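Side-chain contacts in p800 reaction center core protein (Heliobacterium modesticaldum, PDB 5V8K), which forms the core of a homodimeric photosynthetic reaction centre, holding bacteriochlorophylls and helping to bind an iron-sulfur cluster: residues Met270-Trp275 / Phe446-Val451; Gly277-Gly282 / Trp397-Phe402. All blocks are in the same frame, centred on the assembly; numbering follows the deposited sequence.

Contact 1: Met270-Trp275 / Phe446-Val451. With GBF (Bacteriochlorophyll g), chain D.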
loop_
_atom_site.group_PDB
_atom_site.type_symbol
_atom_site.label_atom_id
_atom_site.label_comp_id
_atom_site.label_asym_id
_atom_site.label_seq_id
_atom_site.Cartn_x
_atom_site.Cartn_y
_atom_site.Cartn_z
ATOM N N MET A 270 -14.788 -14.894 7.544
ATOM C CA MET A 270 -16.140 -15.118 7.020
ATOM C C MET A 270 -17.166 -14.464 7.957
ATOM O O MET A 270 -18.199 -14.012 7.550
ATOM C CB MET A 270 -16.528 -16.614 6.805
ATOM C CG MET A 270 -15.766 -17.336 5.726
ATOM S SD MET A 270 -16.301 -16.787 4.122
ATOM C CE MET A 270 -16.152 -18.255 3.161
ATOM N N GLY A 271 -16.908 -14.540 9.239
ATOM C CA GLY A 271 -17.807 -13.914 10.198
ATOM C C GLY A 271 -17.873 -12.404 10.016
ATOM O O GLY A 271 -18.955 -11.818 10.008
ATOM N N ILE A 272 -16.728 -11.766 9.810
ATOM C CA ILE A 272 -16.714 -10.325 9.573
ATOM C C ILE A 272 -17.504 -10.012 8.310
ATOM O O ILE A 272 -18.253 -9.027 8.239
ATOM C CB ILE A 272 -15.274 -9.808 9.451
ATOM C CG1 ILE A 272 -14.532 -9.901 10.799
ATOM C CG2 ILE A 272 -15.240 -8.387 8.907
ATOM C CD1 ILE A 272 -15.089 -9.097 11.909
ATOM N N MET A 273 -17.303 -10.851 7.307
ATOM C CA MET A 273 -17.958 -10.656 6.002
ATOM C C MET A 273 -19.516 -10.771 6.142
ATOM O O MET A 273 -20.270 -10.024 5.551
ATOM C CB MET A 273 -17.427 -11.572 4.846
ATOM C CG MET A 273 -16.031 -11.290 4.332
ATOM S SD MET A 273 -15.293 -12.686 3.504
ATOM C CE MET A 273 -16.259 -12.847 2.033
ATOM N N PHE A 274 -19.993 -11.726 6.911
ATOM C CA PHE A 274 -21.440 -11.869 7.097
ATOM C C PHE A 274 -22.003 -10.766 7.993
ATOM O O PHE A 274 -23.151 -10.358 7.816
ATOM C CB PHE A 274 -21.788 -13.240 7.675
ATOM C CG PHE A 274 -21.931 -14.325 6.637
ATOM C CD1 PHE A 274 -23.111 -14.456 5.939
ATOM C CD2 PHE A 274 -20.885 -15.198 6.357
ATOM C CE1 PHE A 274 -23.253 -15.439 4.971
ATOM C CE2 PHE A 274 -21.027 -16.167 5.389
ATOM C CZ PHE A 274 -22.217 -16.291 4.701
ATOM N N TRP A 275 -21.224 -10.288 8.964
ATOM C CA TRP A 275 -21.663 -9.189 9.816
ATOM C C TRP A 275 -21.905 -7.941 8.977
ATOM O O TRP A 275 -22.962 -7.318 9.047
ATOM C CB TRP A 275 -20.592 -8.929 10.886
ATOM C CG TRP A 275 -20.851 -7.862 11.909
ATOM C CD1 TRP A 275 -22.036 -7.547 12.515
ATOM C CD2 TRP A 275 -19.868 -6.977 12.461
ATOM N NE1 TRP A 275 -21.845 -6.505 13.416
ATOM C CE2 TRP A 275 -20.514 -6.151 13.401
ATOM C CE3 TRP A 275 -18.498 -6.806 12.246
ATOM C CZ2 TRP A 275 -19.826 -5.163 14.120
ATOM C CZ3 TRP A 275 -17.829 -5.835 12.939
ATOM C CH2 TRP A 275 -18.491 -5.021 13.875
ATOM N N PHE A 446 -13.173 -2.359 4.299
ATOM C CA PHE A 446 -11.811 -1.829 4.440
ATOM C C PHE A 446 -11.423 -1.702 5.907
ATOM O O PHE A 446 -10.343 -2.135 6.321
ATOM C CB PHE A 446 -11.698 -0.432 3.800
ATOM C CG PHE A 446 -11.594 -0.418 2.303
ATOM C CD1 PHE A 446 -10.555 -1.048 1.660
ATOM C CD2 PHE A 446 -12.518 0.281 1.547
ATOM C CE1 PHE A 446 -10.456 -1.020 0.233
ATOM C CE2 PHE A 446 -12.450 0.314 0.138
ATOM C CZ PHE A 446 -11.409 -0.350 -0.515
ATOM N N PHE A 447 -12.262 -1.013 6.688
ATOM C CA PHE A 447 -11.976 -0.759 8.100
ATOM C C PHE A 447 -11.863 -2.059 8.907
ATOM O O PHE A 447 -11.180 -2.099 9.944
ATOM C CB PHE A 447 -13.087 0.125 8.697
ATOM C CG PHE A 447 -12.965 1.633 8.393
ATOM C CD1 PHE A 447 -12.103 2.129 7.429
ATOM C CD2 PHE A 447 -13.728 2.533 9.102
ATOM C CE1 PHE A 447 -12.019 3.512 7.174
ATOM C CE2 PHE A 447 -13.649 3.919 8.842
ATOM C CZ PHE A 447 -12.780 4.391 7.880
ATOM N N SER A 448 -12.548 -3.119 8.466
ATOM C CA SER A 448 -12.584 -4.370 9.230
ATOM C C SER A 448 -11.217 -5.014 9.328
ATOM O O SER A 448 -11.013 -5.885 10.179
ATOM C CB SER A 448 -13.582 -5.368 8.623
ATOM O OG SER A 448 -13.075 -5.968 7.426
ATOM N N LEU A 449 -10.277 -4.605 8.489
ATOM C CA LEU A 449 -8.894 -5.020 8.670
ATOM C C LEU A 449 -8.297 -4.591 10.003
ATOM O O LEU A 449 -7.333 -5.230 10.448
ATOM C CB LEU A 449 -8.007 -4.486 7.547
ATOM C CG LEU A 449 -8.418 -5.038 6.184
ATOM C CD1 LEU A 449 -7.635 -4.390 5.079
ATOM C CD2 LEU A 449 -8.228 -6.562 6.111
ATOM N N GLN A 450 -8.828 -3.533 10.648
ATOM C CA GLN A 450 -8.388 -3.190 11.994
ATOM C C GLN A 450 -8.895 -4.143 13.068
ATOM O O GLN A 450 -8.461 -4.044 14.225
ATOM C CB GLN A 450 -8.839 -1.752 12.316
ATOM C CG GLN A 450 -8.126 -0.731 11.509
ATOM C CD GLN A 450 -6.669 -1.020 11.497
ATOM O OE1 GLN A 450 -6.141 -1.540 10.525
ATOM N NE2 GLN A 450 -6.017 -0.769 12.625
ATOM N N VAL A 451 -9.809 -5.039 12.721
ATOM C CA VAL A 451 -10.189 -6.152 13.586
ATOM C C VAL A 451 -9.388 -7.410 13.235
ATOM O O VAL A 451 -8.775 -8.040 14.100
ATOM C CB VAL A 451 -11.711 -6.412 13.476
ATOM C CG1 VAL A 451 -12.119 -7.576 14.327
ATOM C CG2 VAL A 451 -12.517 -5.147 13.842
HETATM MG MG GBF D . -3.069 0.786 9.277
HETATM C CHA GBF D . 0.355 0.588 8.533
HETATM C CHB GBF D . -2.255 1.813 12.313
HETATM C CHC GBF D . -6.350 1.849 9.511
HETATM C CHD GBF D . -3.717 0.102 5.854
HETATM N NA GBF D . -1.346 1.026 10.275
HETATM C C1A GBF D . -0.046 0.749 9.958
HETATM C C2A GBF D . 1.037 0.835 11.021
HETATM C C3A GBF D . 0.166 1.262 12.206
HETATM C C4A GBF D . -1.241 1.339 11.562
HETATM C CMA GBF D . 0.257 0.205 13.286
HETATM C CAA GBF D . 2.232 1.788 10.868
HETATM C CBA GBF D . 3.281 1.476 11.935
HETATM C CGA GBF D . 3.253 2.567 13.004
HETATM O O1A GBF D . 2.515 3.555 12.965
HETATM O O2A GBF D . 4.242 2.464 14.037
HETATM N NB GBF D . -4.120 1.771 10.697
HETATM C C1B GBF D . -3.683 2.013 11.946
HETATM C C2B GBF D . -4.745 2.529 12.717
HETATM C C3B GBF D . -5.864 2.530 11.890
HETATM C C4B GBF D . -5.435 2.019 10.652
HETATM C CMB GBF D . -4.646 2.927 14.151
HETATM C CAB GBF D . -7.258 2.888 12.197
HETATM C CBB GBF D . -7.782 3.062 13.356
HETATM N NC GBF D . -4.628 1.062 7.944
HETATM C C1C GBF D . -5.901 1.320 8.225
HETATM C C2C GBF D . -7.081 1.151 7.300
HETATM C C3C GBF D . -6.147 0.609 6.292
HETATM C C4C GBF D . -4.816 0.561 6.684
HETATM C CMC GBF D . -8.150 0.233 7.840
HETATM C CAC GBF D . -6.566 0.133 4.960
HETATM C CBC GBF D . -7.999 0.168 4.384
HETATM N ND GBF D . -2.078 0.359 7.616
HETATM C C1D GBF D . -2.336 0.179 6.340
HETATM C C2D GBF D . -1.191 0.128 5.252
HETATM C C3D GBF D . -0.251 0.270 6.277
HETATM C C4D GBF D . -0.705 0.398 7.612
HETATM C CMD GBF D . -1.239 -0.051 3.774
HETATM C CAD GBF D . 1.210 0.178 6.393
HETATM O OBD GBF D . 2.138 0.328 5.511
HETATM C CBD GBF D . 1.635 0.400 7.820
HETATM C CGD GBF D . 2.485 -0.768 8.269
HETATM O O1D GBF D . 2.106 -1.710 8.963
HETATM O O2D GBF D . 3.845 -0.821 7.783
HETATM C CED GBF D . 4.616 -1.989 8.015
HETATM C C1 GBF D . 4.340 3.467 15.036
HETATM C C2 GBF D . 5.080 4.650 14.506
HETATM C C3 GBF D . 6.359 4.868 14.843
HETATM C C4 GBF D . 7.083 3.874 15.707
HETATM C C5 GBF D . 7.076 6.075 14.309
HETATM C C6 GBF D . 7.405 7.113 15.393
HETATM C C7 GBF D . 6.129 7.789 15.868
HETATM C C8 GBF D . 5.969 9.116 15.982
HETATM C C9 GBF D . 7.027 10.079 15.592
HETATM C C10 GBF D . 4.647 9.672 16.433
HETATM C C11 GBF D . 3.710 9.485 15.254
HETATM C C12 GBF D . 4.132 10.457 14.195
HETATM C C13 GBF D . 4.199 10.144 12.902
HETATM C C14 GBF D . 4.611 11.221 11.974
HETATM C C15 GBF D . 3.912 8.795 12.369
HETATM O O HOH W 1 -3.647 -1.608 10.048
#
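I272 meets S448 and V451, while from the same turn of chain the flat carboxamide of Q450 lies over ring B of a bacteriochlorophyll g, the two planes nearly parallel. The amide carbon Q450 CD sits 3.4 Å above C4B of the pigment and NE2 is near C3B; a bend at chi2 (-46°) lays the group there. On the same side of the macrocycle, Q450 OE1 accepts a short bond of 2.5 Å from a water, which in turn binds the magnesium at 2.6 Å. A leucine in place of Q450 would probably leave this water without its acceptor and less firmly fixed at the metal. The F446 and F447 rings come obliquely to the pigment's CBC and CMC; F447 also stacks on F391, and F446 meets F586 edge-to-face. Across the protein contact, I272 CG2 presses tightly on S448 CB at 3.5 Å, and I272 CD1 reaches V451 CG1 at 4.1 Å. The S448 hydroxyl is occupied by the carbonyl of I445. What results is apolar packing of two membrane helices beside a water-ligated magnesium, in which a glutamine acts as second-shell residue, holding the water that is the metal's ligand.

Contact 2: Gly277-Gly282 / Trp397-Phe402; sequences GGVFHG and WRMVFF. With GBF (Bacteriochlorophyll g), chain B.
Two membrane helices running nearly parallel, at 13° and 9.1 Å between their local axes, meet here beside a histidine-ligated bacteriochlorophyll g, the classic pigment site of photosynthetic proteins. M399 comes in from helix 376-401 with its sulfur against the backbone of F280, SD lying 3.7 Å from F280 CA and near the plane of the ring at its edge. The end of the same chain, turned aside at chi3 (-75°), brings M399 CE to V279 CG1 across that side chain at about a right angle. V279 CG1 also touches V400 CG2 at 3.9 Å. With its CG anti to the backbone N (chi1 158°), F280 lays a tilted ring over ring D: CE2 is 3.5 Å from C3D of the bacteriochlorophyll, whose methyl CMD lies over one ring face toward the rim. F280 CD2 also sits over the centre of the H281 imidazole, which probably helps to hold that ring as H281 NE2 binds the magnesium at 2.4 Å. At G277 a side chain would run into the pigment methyl CMC. L437 and F441 cover M399, and R398 forms a salt bridge with E548 of the second subunit. Between the helices the chemistry is wholly apolar; the polar work falls to H281, whose ND1 is hydrogen-bonded to E201, a pairing that probably fixes the imidazole's rotation and makes NE2 a stronger donor to the metal.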
loop_
_atom_site.group_PDB
_atom_site.type_symbol
_atom_site.label_atom_id
_atom_site.label_comp_id
_atom_site.label_asym_id
_atom_site.label_seq_id
_atom_site.Cartn_x
_atom_site.Cartn_y
_atom_site.Cartn_z
ATOM N N GLY A 277 -21.966 -7.616 5.545
ATOM C CA GLY A 277 -22.947 -7.836 4.496
ATOM C C GLY A 277 -24.355 -7.992 5.021
ATOM O O GLY A 277 -25.312 -7.571 4.372
ATOM N N GLY A 278 -24.514 -8.595 6.194
ATOM C CA GLY A 278 -25.840 -8.673 6.783
ATOM C C GLY A 278 -26.387 -7.309 7.147
ATOM O O GLY A 278 -27.565 -7.007 6.905
ATOM N N VAL A 279 -25.547 -6.467 7.748
ATOM C CA VAL A 279 -25.971 -5.111 8.084
ATOM C C VAL A 279 -26.287 -4.323 6.816
ATOM O O VAL A 279 -27.242 -3.537 6.783
ATOM C CB VAL A 279 -24.897 -4.426 8.954
ATOM C CG1 VAL A 279 -25.190 -2.931 9.152
ATOM C CG2 VAL A 279 -24.852 -5.127 10.312
ATOM N N PHE A 280 -25.508 -4.527 5.748
ATOM C CA PHE A 280 -25.828 -3.872 4.484
ATOM C C PHE A 280 -27.238 -4.238 4.011
ATOM O O PHE A 280 -27.994 -3.369 3.569
ATOM C CB PHE A 280 -24.796 -4.235 3.415
ATOM C CG PHE A 280 -25.321 -4.049 2.013
ATOM C CD1 PHE A 280 -25.350 -2.795 1.424
ATOM C CD2 PHE A 280 -25.834 -5.123 1.319
ATOM C CE1 PHE A 280 -25.869 -2.625 0.149
ATOM C CE2 PHE A 280 -26.352 -4.962 0.052
ATOM C CZ PHE A 280 -26.376 -3.711 -0.535
ATOM N N HIS A 281 -27.615 -5.521 4.097
ATOM C CA HIS A 281 -28.963 -5.917 3.686
ATOM C C HIS A 281 -30.048 -5.324 4.579
ATOM O O HIS A 281 -31.129 -4.980 4.096
ATOM C CB HIS A 281 -29.085 -7.430 3.668
ATOM C CG HIS A 281 -28.548 -8.030 2.422
ATOM N ND1 HIS A 281 -29.085 -7.751 1.186
ATOM C CD2 HIS A 281 -27.494 -8.848 2.206
ATOM C CE1 HIS A 281 -28.385 -8.372 0.259
ATOM N NE2 HIS A 281 -27.416 -9.049 0.855
ATOM N N GLY A 282 -29.825 -5.274 5.887
ATOM C CA GLY A 282 -30.835 -4.700 6.748
ATOM C C GLY A 282 -31.014 -3.225 6.448
ATOM O O GLY A 282 -32.133 -2.731 6.330
ATOM N N TRP A 397 -22.902 2.007 10.933
ATOM C CA TRP A 397 -24.052 2.753 11.419
ATOM C C TRP A 397 -24.432 3.892 10.478
ATOM O O TRP A 397 -25.598 4.298 10.458
ATOM C CB TRP A 397 -23.824 3.259 12.838
ATOM C CG TRP A 397 -23.897 2.137 13.836
ATOM C CD1 TRP A 397 -22.855 1.605 14.543
ATOM C CD2 TRP A 397 -25.066 1.400 14.236
ATOM N NE1 TRP A 397 -23.297 0.610 15.362
ATOM C CE2 TRP A 397 -24.651 0.462 15.207
ATOM C CE3 TRP A 397 -26.417 1.445 13.881
ATOM C CZ2 TRP A 397 -25.533 -0.456 15.798
ATOM C CZ3 TRP A 397 -27.308 0.546 14.503
ATOM C CH2 TRP A 397 -26.848 -0.395 15.443
ATOM N N ARG A 398 -23.513 4.330 9.621
ATOM C CA ARG A 398 -23.885 5.283 8.578
ATOM C C ARG A 398 -24.737 4.631 7.477
ATOM O O ARG A 398 -25.667 5.264 6.963
ATOM C CB ARG A 398 -22.618 5.929 8.008
ATOM C CG ARG A 398 -21.920 6.908 9.002
ATOM C CD ARG A 398 -20.569 7.328 8.480
ATOM N NE ARG A 398 -20.661 8.207 7.320
ATOM C CZ ARG A 398 -19.618 8.867 6.817
ATOM N NH1 ARG A 398 -18.438 8.743 7.391
ATOM N NH2 ARG A 398 -19.751 9.709 5.786
ATOM N N MET A 399 -24.441 3.372 7.100
ATOM C CA MET A 399 -25.330 2.593 6.232
ATOM C C MET A 399 -26.746 2.617 6.758
ATOM O O MET A 399 -27.701 2.873 6.013
ATOM C CB MET A 399 -24.869 1.121 6.130
ATOM C CG MET A 399 -23.793 0.815 5.131
ATOM S SD MET A 399 -23.565 -1.011 4.883
ATOM C CE MET A 399 -22.712 -1.568 6.342
ATOM N N VAL A 400 -26.889 2.362 8.058
ATOM C CA VAL A 400 -28.198 2.211 8.682
ATOM C C VAL A 400 -28.945 3.540 8.746
ATOM O O VAL A 400 -30.142 3.596 8.453
ATOM C CB VAL A 400 -28.037 1.596 10.080
ATOM C CG1 VAL A 400 -29.380 1.561 10.805
ATOM C CG2 VAL A 400 -27.433 0.203 9.970
ATOM N N PHE A 401 -28.268 4.629 9.152
ATOM C CA PHE A 401 -28.958 5.861 9.542
ATOM C C PHE A 401 -28.657 7.098 8.690
ATOM O O PHE A 401 -29.399 8.091 8.797
ATOM C CB PHE A 401 -28.641 6.203 11.008
ATOM C CG PHE A 401 -29.297 5.294 12.005
ATOM C CD1 PHE A 401 -30.669 5.074 11.980
ATOM C CD2 PHE A 401 -28.543 4.662 12.970
ATOM C CE1 PHE A 401 -31.293 4.235 12.913
ATOM C CE2 PHE A 401 -29.140 3.813 13.905
ATOM C CZ PHE A 401 -30.518 3.584 13.872
ATOM N N PHE A 402 -27.626 7.072 7.845
ATOM C CA PHE A 402 -27.251 8.209 7.015
ATOM C C PHE A 402 -27.559 8.043 5.523
ATOM O O PHE A 402 -27.127 8.878 4.722
ATOM C CB PHE A 402 -25.751 8.497 7.160
ATOM C CG PHE A 402 -25.347 9.145 8.466
ATOM C CD1 PHE A 402 -25.709 8.599 9.689
ATOM C CD2 PHE A 402 -24.519 10.260 8.460
ATOM C CE1 PHE A 402 -25.300 9.191 10.870
ATOM C CE2 PHE A 402 -24.103 10.835 9.639
ATOM C CZ PHE A 402 -24.487 10.297 10.847
HETATM MG MG GBF B . -25.944 -10.179 -0.714
HETATM C CHA GBF B . -26.595 -7.945 -3.375
HETATM C CHB GBF B . -28.345 -12.137 -1.889
HETATM C CHC GBF B . -24.644 -12.595 1.407
HETATM C CHD GBF B . -23.094 -8.133 -0.034
HETATM N NA GBF B . -27.259 -10.017 -2.203
HETATM C C1A GBF B . -27.409 -9.194 -3.245
HETATM C C2A GBF B . -28.615 -9.367 -4.129
HETATM C C3A GBF B . -29.311 -10.521 -3.407
HETATM C C4A GBF B . -28.223 -10.920 -2.453
HETATM C CMA GBF B . -30.561 -10.088 -2.646
HETATM C CAA GBF B . -28.370 -9.686 -5.600
HETATM C CBA GBF B . -27.434 -10.872 -5.780
HETATM C CGA GBF B . -27.496 -11.407 -7.195
HETATM O O1A GBF B . -28.443 -11.144 -7.919
HETATM O O2A GBF B . -26.802 -12.655 -7.404
HETATM N NB GBF B . -26.425 -12.129 -0.345
HETATM C C1B GBF B . -27.514 -12.761 -0.837
HETATM C C2B GBF B . -27.670 -13.997 -0.206
HETATM C C3B GBF B . -26.610 -14.117 0.706
HETATM C C4B GBF B . -25.870 -12.914 0.595
HETATM C CMB GBF B . -28.764 -14.993 -0.537
HETATM C CAB GBF B . -26.308 -15.241 1.642
HETATM C CBB GBF B . -27.067 -16.283 1.992
HETATM N NC GBF B . -24.286 -10.272 0.494
HETATM C C1C GBF B . -23.875 -11.328 1.205
HETATM C C2C GBF B . -22.558 -11.422 1.889
HETATM C C3C GBF B . -22.221 -10.098 1.353
HETATM C C4C GBF B . -23.211 -9.458 0.616
HETATM C CMC GBF B . -22.834 -11.435 3.383
HETATM C CAC GBF B . -20.923 -9.428 1.587
HETATM C CBC GBF B . -19.799 -10.013 2.396
HETATM N ND GBF B . -24.985 -8.562 -1.444
HETATM C C1D GBF B . -24.001 -7.745 -1.122
HETATM C C2D GBF B . -23.705 -6.354 -1.864
HETATM C C3D GBF B . -24.807 -6.603 -2.668
HETATM C C4D GBF B . -25.530 -7.821 -2.467
HETATM C CMD GBF B . -22.708 -5.248 -1.677
HETATM C CAD GBF B . -25.346 -6.014 -3.913
HETATM O OBD GBF B . -25.303 -4.855 -4.407
HETATM C CBD GBF B . -26.519 -6.836 -4.354
HETATM C CGD GBF B . -27.755 -6.048 -4.210
HETATM O O1D GBF B . -28.341 -5.520 -5.134
HETATM O O2D GBF B . -28.298 -5.952 -2.896
HETATM C CED GBF B . -29.177 -4.875 -2.663
HETATM C C1 GBF B . -26.263 -12.996 -8.678
HETATM C C2 GBF B . -25.552 -14.319 -8.559
HETATM C C3 GBF B . -26.136 -15.483 -8.903
HETATM C C4 GBF B . -27.552 -15.502 -9.449
HETATM C C5 GBF B . -25.314 -16.749 -8.727
HETATM C C6 GBF B . -25.687 -17.806 -9.756
HETATM C C7 GBF B . -24.617 -18.875 -9.808
HETATM C C8 GBF B . -24.084 -19.335 -10.962
HETATM C C9 GBF B . -24.542 -18.820 -12.299
HETATM C C10 GBF B . -23.030 -20.422 -10.967
HETATM C C11 GBF B . -21.892 -20.137 -9.996
HETATM C C12 GBF B . -21.355 -21.440 -9.443
HETATM C C13 GBF B . -20.272 -21.419 -8.658
HETATM C C14 GBF B . -19.633 -20.097 -8.362
HETATM C C15 GBF B . -19.696 -22.692 -8.081
#

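Both contacts draw on helix 258-291, whose adjoining segments 270-275 and 277-282 serve different neighbours, with contact centres about 14 Å apart. Along the chain the order is 270-275, 277-282, 397-402, 446-451, and contact 2 is thus nested within the loop that contact 1 closes. The partner helices meet one another too: F447 rests on P395 of helix 376-401, and M399 on F441 of helix 437-447. Helices 258-291 and 376-401 and the consecutive helices 437-447 and 449-459 therefore pack as one bundle within the photosystem I-like core. Here the apolar seams lie among the pigments, whose magnesium is held directly by histidine in one case and through water in the other.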